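Local structure of hydrogenase expression/formation protein (HypB) (Archaeoglobus fulgidus, 2WSM) at residues K20-L25 and L128-R133; G29-N34 and C109-I114. The protein probably binds and hydrolyses GTP as a nickel- and zinc-binding maturation factor for hydrogenase, dimerizing in a GTP-dependent way. All coordinates share one frame; numbering follows the deposited sequence.

In the fold
Contact 2 includes strand 31-37 of the parallel sheet, and contact 1 reaches it from the side of its neighbour, strand 132-138. Contact 2 is the sheet interior itself: two neighbouring strands zipped together by backbone bonds, with mainly aliphatic side chains on both faces and Asn-34 at the end of one. Contact 1 lies one layer out, where helix 12-28 rests on the turn that leads into strand 132-138; it is also largely buried, but polar, with an amide and a guanidinium reaching main-chain carbonyls. The two share a seam. Asn-131 and Tyr-132 bond through their backbones to Ala-32 and Asn-34, and the carboxylate of Glu-130 takes the side-chain amide of Asn-34.

Contact 1. Residues K20-L25 and L128-R133; sequences KNREAL and LGENYR
Two side chains of helix 12-28 reach main-chain carbonyls of the 128-131 turn. Asn-21 sends ND2 to Leu-128 O at 3.1 Å, a nearly straight bond (164°) with the oxygen in the amide plane; the same nitrogen also serves Ala-96 O. Arg-22 gives NH2 to Glu-130 O at 3.1 Å, while a water links its NE (2.6 Å) to that carbonyl. The guanidinium thus grips Glu-130 O both directly and through water, and Asp-127 pairs with NH2.

Packing centres on Gly-129. Its CA lies 3.3 Å above one face of the Arg-22 guanidinium, displaced toward the rim, and Leu-25 CD1 sits 3.3 Å from Gly-129 O. Arg-22 CG is anti to the backbone N (chi1 -175°), and a bend at chi3 lays the guanidinium over this glycine. At phi 103° Gly-129 passes close to the helix, with Asn-21 CB and the Leu-128 carbonyl crowding its CA.

Glu-130 OE1 bridges Arg-133 NH1 at 2.8 Å, and the acid's CG lies over the centre of the Arg-133 guanidinium; its OE2 receives Leu-128 N through the syn lone pair. Here an N-terminal helix packs against the loop entering a central strand of the P-loop NTPase fold of G3E GTPases.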
loop_
_atom_site.group_PDB
_atom_site.type_symbol
_atom_site.label_atom_id
_atom_site.label_comp_id
_atom_site.label_asym_id
_atom_site.label_seq_id
_atom_site.Cartn_x
_atom_site.Cartn_y
_atom_site.Cartn_z
ATOM N N LYS A 20 16.123 15.245 -1.947
ATOM C CA LYS A 20 16.945 15.637 -3.092
ATOM C C LYS A 20 16.093 15.883 -4.336
ATOM O O LYS A 20 16.329 16.840 -5.084
ATOM C CB LYS A 20 18.018 14.586 -3.384
ATOM C CG LYS A 20 19.088 14.478 -2.313
ATOM C CD LYS A 20 19.789 13.133 -2.388
ATOM C CE LYS A 20 20.863 13.119 -3.465
ATOM N NZ LYS A 20 22.179 13.582 -2.933
ATOM N N ASN A 21 15.101 15.022 -4.551
ATOM C CA ASN A 21 14.195 15.190 -5.677
ATOM C C ASN A 21 13.441 16.504 -5.545
ATOM O O ASN A 21 13.265 17.235 -6.525
ATOM C CB ASN A 21 13.230 14.007 -5.798
ATOM C CG ASN A 21 13.939 12.707 -6.165
ATOM O OD1 ASN A 21 15.113 12.709 -6.541
ATOM N ND2 ASN A 21 13.227 11.589 -6.045
ATOM N N ARG A 22 13.022 16.809 -4.320
ATOM C CA ARG A 22 12.273 18.031 -4.035
ATOM C C ARG A 22 13.132 19.280 -4.268
ATOM O O ARG A 22 12.694 20.236 -4.908
ATOM C CB ARG A 22 11.723 17.991 -2.604
ATOM C CG ARG A 22 10.819 19.155 -2.239
ATOM C CD ARG A 22 9.996 18.863 -0.977
ATOM N NE ARG A 22 8.864 17.975 -1.250
ATOM C CZ ARG A 22 8.808 16.689 -0.906
ATOM N NH1 ARG A 22 9.817 16.125 -0.260
ATOM N NH2 ARG A 22 7.736 15.967 -1.206
ATOM N N GLU A 23 14.365 19.263 -3.777
ATOM C CA GLU A 23 15.263 20.394 -4.002
ATOM C C GLU A 23 15.559 20.590 -5.484
ATOM O O GLU A 23 15.542 21.716 -5.979
ATOM C CB GLU A 23 16.560 20.235 -3.204
ATOM C CG GLU A 23 17.580 21.356 -3.416
ATOM C CD GLU A 23 16.972 22.758 -3.392
ATOM O OE1 GLU A 23 15.892 22.950 -2.797
ATOM O OE2 GLU A 23 17.584 23.678 -3.976
ATOM N N ALA A 24 15.823 19.490 -6.191
ATOM C CA ALA A 24 16.116 19.559 -7.613
ATOM C C ALA A 24 14.925 20.136 -8.361
ATOM O O ALA A 24 15.079 20.997 -9.221
ATOM C CB ALA A 24 16.477 18.178 -8.157
ATOM N N LEU A 25 13.729 19.668 -8.013
ATOM C CA LEU A 25 12.506 20.211 -8.589
ATOM C C LEU A 25 12.353 21.701 -8.284
ATOM O O LEU A 25 11.819 22.460 -9.095
ATOM C CB LEU A 25 11.288 19.443 -8.073
ATOM C CG LEU A 25 11.073 18.039 -8.639
ATOM C CD1 LEU A 25 10.154 17.237 -7.734
ATOM C CD2 LEU A 25 10.510 18.118 -10.059
ATOM N N LEU A 128 7.786 10.846 -3.114
ATOM C CA LEU A 128 8.609 10.878 -4.315
ATOM C C LEU A 128 9.412 12.174 -4.391
ATOM O O LEU A 128 10.378 12.274 -5.148
ATOM C CB LEU A 128 7.735 10.728 -5.568
ATOM C CG LEU A 128 6.850 9.477 -5.627
ATOM C CD1 LEU A 128 6.136 9.383 -6.965
ATOM C CD2 LEU A 128 7.674 8.221 -5.363
ATOM N N GLY A 129 9.002 13.162 -3.598
ATOM C CA GLY A 129 9.591 14.485 -3.641
ATOM C C GLY A 129 8.667 15.427 -4.377
ATOM O O GLY A 129 9.046 16.544 -4.735
ATOM N N GLU A 130 7.438 14.967 -4.592
ATOM C CA GLU A 130 6.445 15.698 -5.371
ATOM C C GLU A 130 5.844 16.920 -4.661
ATOM O O GLU A 130 5.855 17.017 -3.438
ATOM C CB GLU A 130 5.322 14.747 -5.798
ATOM C CG GLU A 130 4.405 14.312 -4.679
ATOM C CD GLU A 130 4.897 13.078 -3.935
ATOM O OE1 GLU A 130 4.054 12.357 -3.371
ATOM O OE2 GLU A 130 6.114 12.823 -3.899
ATOM N N ASN A 131 5.323 17.845 -5.458
ATOM C CA ASN A 131 4.593 19.012 -4.966
ATOM C C ASN A 131 3.145 18.697 -4.546
ATOM O O ASN A 131 2.652 19.219 -3.546
ATOM C CB ASN A 131 4.572 20.118 -6.035
ATOM C CG ASN A 131 5.963 20.526 -6.491
ATOM O OD1 ASN A 131 6.727 19.715 -7.025
ATOM N ND2 ASN A 131 6.295 21.799 -6.296
ATOM N N TYR A 132 2.461 17.862 -5.323
ATOM C CA TYR A 132 1.064 17.532 -5.057
ATOM C C TYR A 132 0.732 16.067 -5.311
ATOM O O TYR A 132 1.329 15.415 -6.159
ATOM C CB TYR A 132 0.128 18.417 -5.890
ATOM C CG TYR A 132 0.334 19.881 -5.617
ATOM C CD1 TYR A 132 1.270 20.614 -6.340
ATOM C CD2 TYR A 132 -0.386 20.528 -4.620
ATOM C CE1 TYR A 132 1.478 21.953 -6.083
ATOM C CE2 TYR A 132 -0.186 21.870 -4.351
ATOM C CZ TYR A 132 0.751 22.576 -5.087
ATOM O OH TYR A 132 0.957 23.910 -4.836
ATOM N N ARG A 133 -0.241 15.567 -4.567
ATOM C CA ARG A 133 -0.702 14.201 -4.713
ATOM C C ARG A 133 -2.133 14.203 -5.235
ATOM O O ARG A 133 -3.010 14.870 -4.687
ATOM C CB ARG A 133 -0.646 13.484 -3.365
ATOM C CG ARG A 133 0.742 13.000 -2.956
ATOM C CD ARG A 133 1.112 13.457 -1.542
ATOM N NE ARG A 133 1.796 14.750 -1.607
ATOM C CZ ARG A 133 3.096 14.928 -1.386
ATOM N NH1 ARG A 133 3.870 13.902 -1.048
ATOM N NH2 ARG A 133 3.621 16.141 -1.484
HETATM O O HOH W 1 7.298 19.447 -2.623
#

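Contact 2. Residues G29-N34 and C109-I114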
loop_
_atom_site.group_PDB
_atom_site.type_symbol
_atom_site.label_atom_id
_atom_site.label_comp_id
_atom_site.label_asym_id
_atom_site.label_seq_id
_atom_site.Cartn_x
_atom_site.Cartn_y
_atom_site.Cartn_z
ATOM N N GLY A 29 12.223 24.876 -10.928
ATOM C CA GLY A 29 10.895 25.469 -10.968
ATOM C C GLY A 29 9.859 24.545 -11.591
ATOM O O GLY A 29 8.795 24.990 -12.030
ATOM N N THR A 30 10.175 23.254 -11.629
ATOM C CA THR A 30 9.266 22.242 -12.141
ATOM C C THR A 30 8.281 21.835 -11.053
ATOM O O THR A 30 8.680 21.540 -9.939
ATOM C CB THR A 30 10.040 20.980 -12.609
ATOM O OG1 THR A 30 10.944 21.333 -13.661
ATOM C CG2 THR A 30 9.079 19.905 -13.117
ATOM N N VAL A 31 6.991 21.835 -11.365
ATOM C CA VAL A 31 6.002 21.351 -10.406
ATOM C C VAL A 31 5.654 19.906 -10.736
ATOM O O VAL A 31 5.279 19.601 -11.863
ATOM C CB VAL A 31 4.734 22.223 -10.392
ATOM C CG1 VAL A 31 3.631 21.562 -9.564
ATOM C CG2 VAL A 31 5.055 23.605 -9.845
ATOM N N ALA A 32 5.807 19.019 -9.759
ATOM C CA ALA A 32 5.575 17.593 -9.974
ATOM C C ALA A 32 4.326 17.087 -9.258
ATOM O O ALA A 32 4.089 17.389 -8.080
ATOM C CB ALA A 32 6.792 16.775 -9.551
ATOM N N VAL A 33 3.540 16.302 -9.984
ATOM C CA VAL A 33 2.299 15.735 -9.469
ATOM C C VAL A 33 2.382 14.213 -9.463
ATOM O O VAL A 33 2.585 13.583 -10.507
ATOM C CB VAL A 33 1.101 16.156 -10.331
ATOM C CG1 VAL A 33 -0.216 15.628 -9.734
ATOM C CG2 VAL A 33 1.078 17.666 -10.479
ATOM N N ASN A 34 2.231 13.639 -8.276
ATOM C CA ASN A 34 2.189 12.205 -8.093
ATOM C C ASN A 34 0.745 11.747 -8.290
ATOM O O ASN A 34 -0.115 12.013 -7.453
ATOM C CB ASN A 34 2.686 11.875 -6.676
ATOM C CG ASN A 34 2.584 10.404 -6.331
ATOM O OD1 ASN A 34 2.282 9.572 -7.180
ATOM N ND2 ASN A 34 2.851 10.077 -5.069
ATOM N N CYS A 109 10.839 21.016 -17.933
ATOM C CA CYS A 109 9.377 21.043 -17.934
ATOM C C CYS A 109 8.838 21.925 -16.810
ATOM O O CYS A 109 9.400 21.972 -15.719
ATOM C CB CYS A 109 8.799 19.626 -17.821
ATOM S SG CYS A 109 9.400 18.426 -19.056
ATOM N N ASP A 110 7.750 22.634 -17.084
ATOM C CA ASP A 110 7.059 23.394 -16.051
ATOM C C ASP A 110 6.307 22.433 -15.147
ATOM O O ASP A 110 6.235 22.615 -13.936
ATOM C CB ASP A 110 6.064 24.375 -16.678
ATOM C CG ASP A 110 6.705 25.261 -17.724
ATOM O OD1 ASP A 110 7.893 25.612 -17.555
ATOM O OD2 ASP A 110 6.020 25.598 -18.713
ATOM N N LEU A 111 5.755 21.396 -15.757
ATOM C CA LEU A 111 4.880 20.473 -15.060
ATOM C C LEU A 111 5.291 19.042 -15.378
ATOM O O LEU A 111 5.363 18.657 -16.546
ATOM C CB LEU A 111 3.433 20.724 -15.491
ATOM C CG LEU A 111 2.337 19.808 -14.941
ATOM C CD1 LEU A 111 2.136 20.055 -13.456
ATOM C CD2 LEU A 111 1.039 20.026 -15.712
ATOM N N LEU A 112 5.571 18.269 -14.333
ATOM C CA LEU A 112 5.925 16.865 -14.466
ATOM C C LEU A 112 4.832 15.961 -13.899
ATOM O O LEU A 112 4.631 15.888 -12.677
ATOM C CB LEU A 112 7.237 16.577 -13.740
ATOM C CG LEU A 112 7.707 15.123 -13.789
ATOM C CD1 LEU A 112 7.965 14.690 -15.221
ATOM C CD2 LEU A 112 8.954 14.952 -12.950
ATOM N N LEU A 113 4.129 15.274 -14.790
ATOM C CA LEU A 113 3.050 14.376 -14.392
ATOM C C LEU A 113 3.575 12.965 -14.134
ATOM O O LEU A 113 4.062 12.293 -15.043
ATOM C CB LEU A 113 1.948 14.377 -15.450
ATOM C CG LEU A 113 1.357 15.777 -15.649
ATOM C CD1 LEU A 113 0.388 15.836 -16.831
ATOM C CD2 LEU A 113 0.695 16.269 -14.376
ATOM N N ILE A 114 3.489 12.531 -12.882
ATOM C CA ILE A 114 4.022 11.238 -12.484
ATOM C C ILE A 114 2.912 10.233 -12.186
ATOM O O ILE A 114 2.205 10.326 -11.172
ATOM C CB ILE A 114 4.947 11.355 -11.264
ATOM C CG1 ILE A 114 6.033 12.409 -11.516
ATOM C CG2 ILE A 114 5.565 10.005 -10.938
ATOM C CD1 ILE A 114 7.073 12.505 -10.406
HETATM O O HOH W 2 6.219 25.100 -12.791
#
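Thr-30 to Asn-34 runs parallel to Asp-110 to Ile-114 in direct register, the strand axes 4.7 Å apart and turned by 15°, with N-H groups of Val-31, Leu-112, Val-33 and Ile-114 bonding alternately across the gap. The first rung, Val-31 N to Asp-110 O, is almost straight at 174°. Just before it, Thr-30 OG1 donates to Cys-109 O at 2.7 Å, nearly in line with the carbonyl. A water joins Gly-29 O to Asp-110 O beside this start, where Gly-29 closes helix 12-28 as the C-prime residue of a Schellman motif.

These are adjacent central strands of the parallel P-loop NTPase sheet, and strand 31-37 leads on toward a probable Walker A loop. With CG1 of Val-33 anti to the backbone N (chi1 -176°), CG2 is left beside it and meets Leu-111 CD1 at 4.0 Å, crossing that leucine at a slant. Leu-113 runs alongside Val-33, its CD2 4.1 Å from Val-33 CB; helix 201-212 packs on this face. On the other face, Leu-112 CB meets Ala-32 CB at 4.2 Å and Thr-30 CG2, which precedes the strand, at 3.9 Å; Ile-114 CD1 is a little farther from Ala-32. Leu-25 of helix 12-28 packs on Thr-30 and Ala-32, while Asn-34 OD1 takes Asn-116 ND2.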